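Local coordinates for fatty acid biosynthesis transcriptional regulator (Streptococcus pneumoniae, PDB 6JBX), which binds DNA as a MarR-family transcription factor and probably represses the fatty acid synthesis pathway together with acyl-ACP as co-repressor, at residues L78-V90 with V99-H111. Numbering follows the deposited sequence.
With nucleotides of chain D.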
loop_
_atom_site.group_PDB
_atom_site.type_symbol
_atom_site.label_atom_id
_atom_site.label_comp_id
_atom_site.label_asym_id
_atom_site.label_seq_id
_atom_site.Cartn_x
_atom_site.Cartn_y
_atom_site.Cartn_z
ATOM N N LEU A 78 12.234 -13.691 -9.971
ATOM C CA LEU A 78 13.666 -13.950 -9.893
ATOM C C LEU A 78 14.252 -14.077 -11.310
ATOM O O LEU A 78 15.352 -13.567 -11.557
ATOM C CB LEU A 78 13.936 -15.216 -9.075
ATOM C CG LEU A 78 13.531 -15.176 -7.601
ATOM C CD1 LEU A 78 13.633 -16.571 -7.009
ATOM C CD2 LEU A 78 14.384 -14.207 -6.796
ATOM N N ASN A 79 13.526 -14.692 -12.250
ATOM C CA ASN A 79 14.010 -14.803 -13.638
ATOM C C ASN A 79 14.237 -13.403 -14.218
ATOM O O ASN A 79 15.283 -13.158 -14.821
ATOM C CB ASN A 79 13.036 -15.567 -14.551
ATOM C CG ASN A 79 12.984 -17.060 -14.292
ATOM O OD1 ASN A 79 13.805 -17.589 -13.541
ATOM N ND2 ASN A 79 12.026 -17.740 -14.917
ATOM N N ASN A 80 13.259 -12.495 -14.061
ATOM C CA ASN A 80 13.416 -11.091 -14.527
ATOM C C ASN A 80 14.610 -10.418 -13.828
ATOM O O ASN A 80 15.359 -9.647 -14.432
ATOM C CB ASN A 80 12.131 -10.273 -14.349
ATOM C CG ASN A 80 10.989 -10.789 -15.200
ATOM O OD1 ASN A 80 11.215 -11.395 -16.252
ATOM N ND2 ASN A 80 9.755 -10.608 -14.742
ATOM N N LEU A 81 14.773 -10.659 -12.551
ATOM C CA LEU A 81 15.800 -9.933 -11.784
ATOM C C LEU A 81 17.181 -10.509 -12.158
ATOM O O LEU A 81 18.136 -9.791 -12.248
ATOM C CB LEU A 81 15.529 -10.085 -10.282
ATOM C CG LEU A 81 14.402 -9.237 -9.675
ATOM C CD1 LEU A 81 14.116 -9.647 -8.218
ATOM C CD2 LEU A 81 14.761 -7.757 -9.730
ATOM N N GLU A 82 17.271 -11.813 -12.386
ATOM C CA GLU A 82 18.562 -12.404 -12.805
ATOM C C GLU A 82 18.887 -11.885 -14.212
ATOM O O GLU A 82 19.942 -11.416 -14.411
ATOM C CB GLU A 82 18.534 -13.937 -12.784
ATOM C CG GLU A 82 19.916 -14.578 -12.980
ATOM C CD GLU A 82 20.079 -16.015 -12.483
ATOM O OE1 GLU A 82 19.101 -16.815 -12.604
ATOM O OE2 GLU A 82 21.187 -16.336 -11.955
ATOM N N ARG A 83 17.932 -11.936 -15.135
ATOM C CA ARG A 83 18.121 -11.395 -16.483
ATOM C C ARG A 83 18.607 -9.939 -16.409
ATOM O O ARG A 83 19.481 -9.550 -17.201
ATOM C CB ARG A 83 16.812 -11.473 -17.281
ATOM C CG ARG A 83 16.845 -10.724 -18.615
ATOM C CD ARG A 83 15.568 -10.831 -19.446
ATOM N NE ARG A 83 14.363 -10.405 -18.725
ATOM C CZ ARG A 83 13.962 -9.142 -18.595
ATOM N NH1 ARG A 83 14.664 -8.170 -19.150
ATOM N NH2 ARG A 83 12.869 -8.853 -17.911
ATOM N N LYS A 84 18.038 -9.117 -15.507
ATOM C CA LYS A 84 18.375 -7.711 -15.489
ATOM C C LYS A 84 19.645 -7.464 -14.687
ATOM O O LYS A 84 20.070 -6.358 -14.636
ATOM C CB LYS A 84 17.199 -6.891 -14.960
ATOM C CG LYS A 84 16.031 -6.790 -15.928
ATOM C CD LYS A 84 14.966 -5.792 -15.555
ATOM C CE LYS A 84 13.877 -6.438 -14.724
ATOM N NZ LYS A 84 12.747 -5.518 -14.474
ATOM N N GLY A 85 20.239 -8.483 -14.057
ATOM C CA GLY A 85 21.559 -8.350 -13.445
ATOM C C GLY A 85 21.549 -7.937 -11.974
ATOM O O GLY A 85 22.599 -7.484 -11.462
ATOM N N TYR A 86 20.441 -8.151 -11.257
ATOM C CA TYR A 86 20.338 -7.716 -9.822
ATOM C C TYR A 86 20.547 -8.864 -8.844
ATOM O O TYR A 86 20.897 -8.629 -7.699
ATOM C CB TYR A 86 18.990 -7.054 -9.576
ATOM C CG TYR A 86 18.856 -5.736 -10.292
ATOM C CD1 TYR A 86 19.377 -4.569 -9.753
ATOM C CD2 TYR A 86 18.201 -5.639 -11.507
ATOM C CE1 TYR A 86 19.253 -3.347 -10.399
ATOM C CE2 TYR A 86 18.041 -4.416 -12.150
ATOM C CZ TYR A 86 18.620 -3.271 -11.621
ATOM O OH TYR A 86 18.500 -2.049 -12.251
ATOM N N ILE A 87 20.330 -10.094 -9.271
ATOM C CA ILE A 87 20.478 -11.219 -8.367
ATOM C C ILE A 87 21.198 -12.377 -9.073
ATOM O O ILE A 87 21.272 -12.424 -10.310
ATOM C CB ILE A 87 19.105 -11.698 -7.878
ATOM C CG1 ILE A 87 18.345 -12.358 -9.030
ATOM C CG2 ILE A 87 18.328 -10.562 -7.222
ATOM C CD1 ILE A 87 17.443 -13.471 -8.619
ATOM N N GLU A 88 21.694 -13.319 -8.264
ATOM C CA GLU A 88 22.272 -14.569 -8.771
ATOM C C GLU A 88 21.657 -15.746 -8.026
ATOM O O GLU A 88 21.420 -15.671 -6.811
ATOM C CB GLU A 88 23.789 -14.608 -8.597
ATOM C CG GLU A 88 24.509 -13.723 -9.603
ATOM C CD GLU A 88 25.902 -14.148 -10.055
ATOM O OE1 GLU A 88 26.361 -15.248 -9.640
ATOM O OE2 GLU A 88 26.529 -13.363 -10.824
ATOM N N ARG A 89 21.359 -16.785 -8.787
ATOM C CA ARG A 89 20.874 -18.058 -8.256
ATOM C C ARG A 89 22.066 -19.011 -8.101
ATOM O O ARG A 89 22.860 -19.131 -9.027
ATOM C CB ARG A 89 19.897 -18.732 -9.217
ATOM C CG ARG A 89 18.487 -18.175 -9.239
ATOM C CD ARG A 89 17.707 -19.040 -10.226
ATOM N NE ARG A 89 16.270 -18.862 -10.127
ATOM C CZ ARG A 89 15.539 -18.144 -10.969
ATOM N NH1 ARG A 89 16.122 -17.409 -11.908
ATOM N NH2 ARG A 89 14.219 -18.219 -10.889
ATOM N N VAL A 90 22.141 -19.720 -6.973
ATOM C CA VAL A 90 23.236 -20.687 -6.711
ATOM C C VAL A 90 22.635 -22.014 -6.232
ATOM O O VAL A 90 21.941 -22.034 -5.185
ATOM C CB VAL A 90 24.215 -20.112 -5.671
ATOM C CG1 VAL A 90 25.165 -21.171 -5.123
ATOM C CG2 VAL A 90 24.988 -18.936 -6.249
ATOM N N VAL A 99 17.857 -23.806 -4.068
ATOM C CA VAL A 99 18.525 -22.667 -4.719
ATOM C C VAL A 99 18.776 -21.609 -3.652
ATOM O O VAL A 99 17.903 -21.310 -2.864
ATOM C CB VAL A 99 17.710 -22.110 -5.909
ATOM C CG1 VAL A 99 18.185 -20.733 -6.355
ATOM C CG2 VAL A 99 17.735 -23.059 -7.100
ATOM N N HIS A 100 19.983 -21.079 -3.643
ATOM C CA HIS A 100 20.344 -19.993 -2.751
ATOM C C HIS A 100 20.447 -18.704 -3.570
ATOM O O HIS A 100 21.062 -18.686 -4.640
ATOM C CB HIS A 100 21.667 -20.294 -2.029
ATOM C CG HIS A 100 21.615 -21.484 -1.124
ATOM N ND1 HIS A 100 20.791 -21.541 -0.009
ATOM C CD2 HIS A 100 22.292 -22.650 -1.150
ATOM C CE1 HIS A 100 20.958 -22.690 0.606
ATOM N NE2 HIS A 100 21.883 -23.382 -0.069
ATOM N N LEU A 101 19.853 -17.634 -3.067
ATOM C CA LEU A 101 19.799 -16.372 -3.824
ATOM C C LEU A 101 20.702 -15.346 -3.148
ATOM O O LEU A 101 20.732 -15.264 -1.934
ATOM C CB LEU A 101 18.372 -15.836 -3.842
ATOM C CG LEU A 101 17.309 -16.786 -4.363
ATOM C CD1 LEU A 101 15.940 -16.281 -3.941
ATOM C CD2 LEU A 101 17.405 -16.947 -5.869
ATOM N N HIS A 102 21.342 -14.511 -3.939
ATOM C CA HIS A 102 22.089 -13.376 -3.364
ATOM C C HIS A 102 22.146 -12.235 -4.382
ATOM O O HIS A 102 21.974 -12.445 -5.629
ATOM C CB HIS A 102 23.482 -13.809 -2.893
ATOM C CG HIS A 102 24.408 -14.213 -3.992
ATOM N ND1 HIS A 102 25.162 -13.291 -4.704
ATOM C CD2 HIS A 102 24.756 -15.433 -4.459
ATOM C CE1 HIS A 102 25.916 -13.928 -5.582
ATOM N NE2 HIS A 102 25.692 -15.247 -5.448
ATOM N N LEU A 103 22.375 -11.040 -3.848
ATOM C CA LEU A 103 22.351 -9.846 -4.658
ATOM C C LEU A 103 23.680 -9.731 -5.397
ATOM O O LEU A 103 24.719 -9.925 -4.805
ATOM C CB LEU A 103 22.129 -8.598 -3.793
ATOM C CG LEU A 103 20.777 -8.455 -3.084
ATOM C CD1 LEU A 103 20.639 -7.059 -2.523
ATOM C CD2 LEU A 103 19.606 -8.761 -4.000
ATOM N N THR A 104 23.616 -9.317 -6.655
ATOM C CA THR A 104 24.799 -8.868 -7.372
ATOM C C THR A 104 25.233 -7.520 -6.771
ATOM O O THR A 104 24.591 -6.980 -5.865
ATOM C CB THR A 104 24.535 -8.728 -8.878
ATOM O OG1 THR A 104 23.622 -7.651 -9.148
ATOM C CG2 THR A 104 24.022 -10.008 -9.501
ATOM N N LYS A 105 26.313 -6.971 -7.285
ATOM C CA LYS A 105 26.746 -5.659 -6.849
ATOM C C LYS A 105 25.674 -4.643 -7.219
ATOM O O LYS A 105 25.451 -3.702 -6.491
ATOM C CB LYS A 105 28.077 -5.256 -7.498
ATOM C CG LYS A 105 28.597 -3.889 -7.061
ATOM C CD LYS A 105 28.504 -3.652 -5.538
ATOM C CE LYS A 105 27.983 -2.282 -5.131
ATOM N NZ LYS A 105 27.700 -2.181 -3.668
ATOM N N LYS A 106 25.039 -4.840 -8.367
ATOM C CA LYS A 106 24.049 -3.912 -8.828
ATOM C C LYS A 106 22.857 -3.982 -7.872
ATOM O O LYS A 106 22.327 -2.962 -7.479
ATOM C CB LYS A 106 23.674 -4.204 -10.284
ATOM C CG LYS A 106 22.861 -3.123 -10.980
ATOM C CD LYS A 106 22.481 -3.476 -12.423
ATOM C CE LYS A 106 21.888 -2.300 -13.177
ATOM N NZ LYS A 106 21.247 -2.732 -14.446
ATOM N N GLY A 107 22.470 -5.187 -7.500
ATOM C CA GLY A 107 21.413 -5.420 -6.535
ATOM C C GLY A 107 21.681 -4.715 -5.214
ATOM O O GLY A 107 20.812 -4.050 -4.701
ATOM N N ARG A 108 22.892 -4.839 -4.688
ATOM C CA ARG A 108 23.269 -4.178 -3.438
ATOM C C ARG A 108 23.122 -2.659 -3.595
ATOM O O ARG A 108 22.590 -1.980 -2.670
ATOM C CB ARG A 108 24.686 -4.572 -3.017
ATOM C CG ARG A 108 24.785 -6.023 -2.560
ATOM C CD ARG A 108 26.092 -6.436 -1.875
ATOM N NE ARG A 108 27.278 -6.285 -2.709
ATOM C CZ ARG A 108 27.723 -7.186 -3.580
ATOM N NH1 ARG A 108 27.103 -8.344 -3.720
ATOM N NH2 ARG A 108 28.756 -6.904 -4.346
ATOM N N LEU A 109 23.492 -2.130 -4.771
ATOM C CA LEU A 109 23.432 -0.669 -4.995
ATOM C C LEU A 109 21.981 -0.189 -4.927
ATOM O O LEU A 109 21.705 0.801 -4.287
ATOM C CB LEU A 109 24.019 -0.292 -6.356
ATOM C CG LEU A 109 25.519 -0.013 -6.420
ATOM C CD1 LEU A 109 25.862 0.619 -7.773
ATOM C CD2 LEU A 109 25.972 0.896 -5.288
ATOM N N ILE A 110 21.066 -0.858 -5.614
ATOM C CA ILE A 110 19.727 -0.370 -5.599
ATOM C C ILE A 110 19.081 -0.664 -4.221
ATOM O O ILE A 110 18.223 0.096 -3.769
ATOM C CB ILE A 110 18.902 -0.908 -6.782
ATOM C CG1 ILE A 110 17.580 -0.139 -6.902
ATOM C CG2 ILE A 110 18.692 -2.405 -6.668
ATOM C CD1 ILE A 110 16.636 -0.623 -7.979
ATOM N N HIS A 111 19.458 -1.751 -3.549
ATOM C CA HIS A 111 18.923 -2.052 -2.220
ATOM C C HIS A 111 19.195 -0.875 -1.275
ATOM O O HIS A 111 18.314 -0.423 -0.562
ATOM C CB HIS A 111 19.535 -3.361 -1.707
ATOM C CG HIS A 111 19.062 -3.780 -0.357
ATOM N ND1 HIS A 111 17.720 -3.872 -0.042
ATOM C CD2 HIS A 111 19.747 -4.115 0.755
ATOM C CE1 HIS A 111 17.600 -4.266 1.207
ATOM N NE2 HIS A 111 18.823 -4.426 1.715
ATOM P P DT D 6 13.857 -21.691 -9.668
ATOM O OP1 DT D 6 15.165 -21.382 -10.258
ATOM O OP2 DT D 6 13.012 -20.683 -8.981
ATOM O "O5'" DT D 6 13.000 -22.344 -10.836
ATOM C "C5'" DT D 6 13.535 -23.431 -11.581
ATOM C "C4'" DT D 6 12.463 -23.909 -12.520
ATOM O "O4'" DT D 6 11.337 -24.367 -11.756
ATOM C "C3'" DT D 6 11.914 -22.811 -13.432
ATOM O "O3'" DT D 6 12.402 -23.098 -14.724
ATOM C "C2'" DT D 6 10.407 -22.984 -13.378
ATOM C "C1'" DT D 6 10.228 -24.293 -12.611
ATOM N N1 DT D 6 9.039 -24.350 -11.776
ATOM C C2 DT D 6 7.982 -25.107 -12.220
ATOM O O2 DT D 6 7.998 -25.713 -13.277
ATOM N N3 DT D 6 6.899 -25.127 -11.378
ATOM C C4 DT D 6 6.780 -24.484 -10.166
ATOM O O4 DT D 6 5.742 -24.587 -9.519
ATOM C C5 DT D 6 7.911 -23.677 -9.782
ATOM C C7 DT D 6 7.857 -22.930 -8.490
ATOM C C6 DT D 6 8.980 -23.665 -10.586
ATOM P P DA D 5 13.877 -23.797 -3.167
ATOM O OP1 DA D 5 15.281 -23.288 -3.163
ATOM O OP2 DA D 5 12.859 -23.174 -2.273
ATOM O "O5'" DA D 5 13.358 -23.808 -4.665
ATOM C "C5'" DA D 5 14.250 -24.244 -5.658
ATOM C "C4'" DA D 5 13.522 -24.523 -6.946
ATOM O "O4'" DA D 5 12.350 -25.318 -6.721
ATOM C "C3'" DA D 5 13.019 -23.291 -7.711
ATOM O "O3'" DA D 5 14.057 -22.936 -8.636
ATOM C "C2'" DA D 5 11.742 -23.801 -8.370
ATOM C "C1'" DA D 5 11.695 -25.284 -7.965
ATOM N N9 DA D 5 10.350 -25.823 -7.787
ATOM C C8 DA D 5 9.493 -25.628 -6.735
ATOM N N7 DA D 5 8.328 -26.215 -6.887
ATOM C C5 DA D 5 8.431 -26.842 -8.121
ATOM C C6 DA D 5 7.527 -27.625 -8.859
ATOM N N6 DA D 5 6.301 -27.934 -8.433
ATOM N N1 DA D 5 7.927 -28.077 -10.069
ATOM C C2 DA D 5 9.162 -27.767 -10.493
ATOM N N3 DA D 5 10.110 -27.049 -9.879
ATOM C C4 DA D 5 9.666 -26.601 -8.691
HETATM O O HOH W 1 19.156 -3.673 -15.192
#
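The extended chain of Lys-106 runs over one face of the Tyr-86 ring, a CH-pi contact with CD 4.2 Å from the ring centroid, while Gly-107 CA lies at the ring's edge and Ile-110 CG2 touches Tyr-86 CD1. With CG anti to the backbone N (chi1 -168°), Lys-106 carries CG, CD and CE past the ring. On the His-102 ring, Glu-88 CB covers one face and Val-90 CG2 meets the edge, 3.8 Å from NE2. One face of the Arg-89 guanidinium rests on Leu-78 CB; at its edge, in plane, Glu-82 OE1 forms a salt bridge with NH1 at 3.1 Å, and Glu-82 OE2 accepts from Arg-89 N. Arg-89 NE approaches OP1 of DT6 of chain D at 2.8 Å while NH2 makes a weak hydrogen bond to OP2, and Val-99 N donates to OP1 of DA5 of chain D, so the hairpin grips two successive phosphates. This is the wing of a winged helix-turn-helix domain: Glu-88 pairs with His-102, and Val-90 with His-100, through two backbone hydrogen bonds each. Just past strand 99-103, where strand 87-91 begins, Thr-104 OG1 donates to Gly-85 O at 2.5 Å and, as N-cap, accepts from Gly-107 N, tying the Schellman motif at Gly-85 to the next helix. Beneath the wing, Leu-78 and Leu-101 meet tip to tip, their CD1 atoms 3.8 Å apart. Tyr-86 OH is hydrogen-bonded to Asp-40 OD1, from the loop before helix 43-54. The hairpin, between helices 71-84 and 105-125, packs through Leu-101 on Pro-60 and Val-63 of helix 60-67 and through Leu-103 on Ile-52 of helix 43-54.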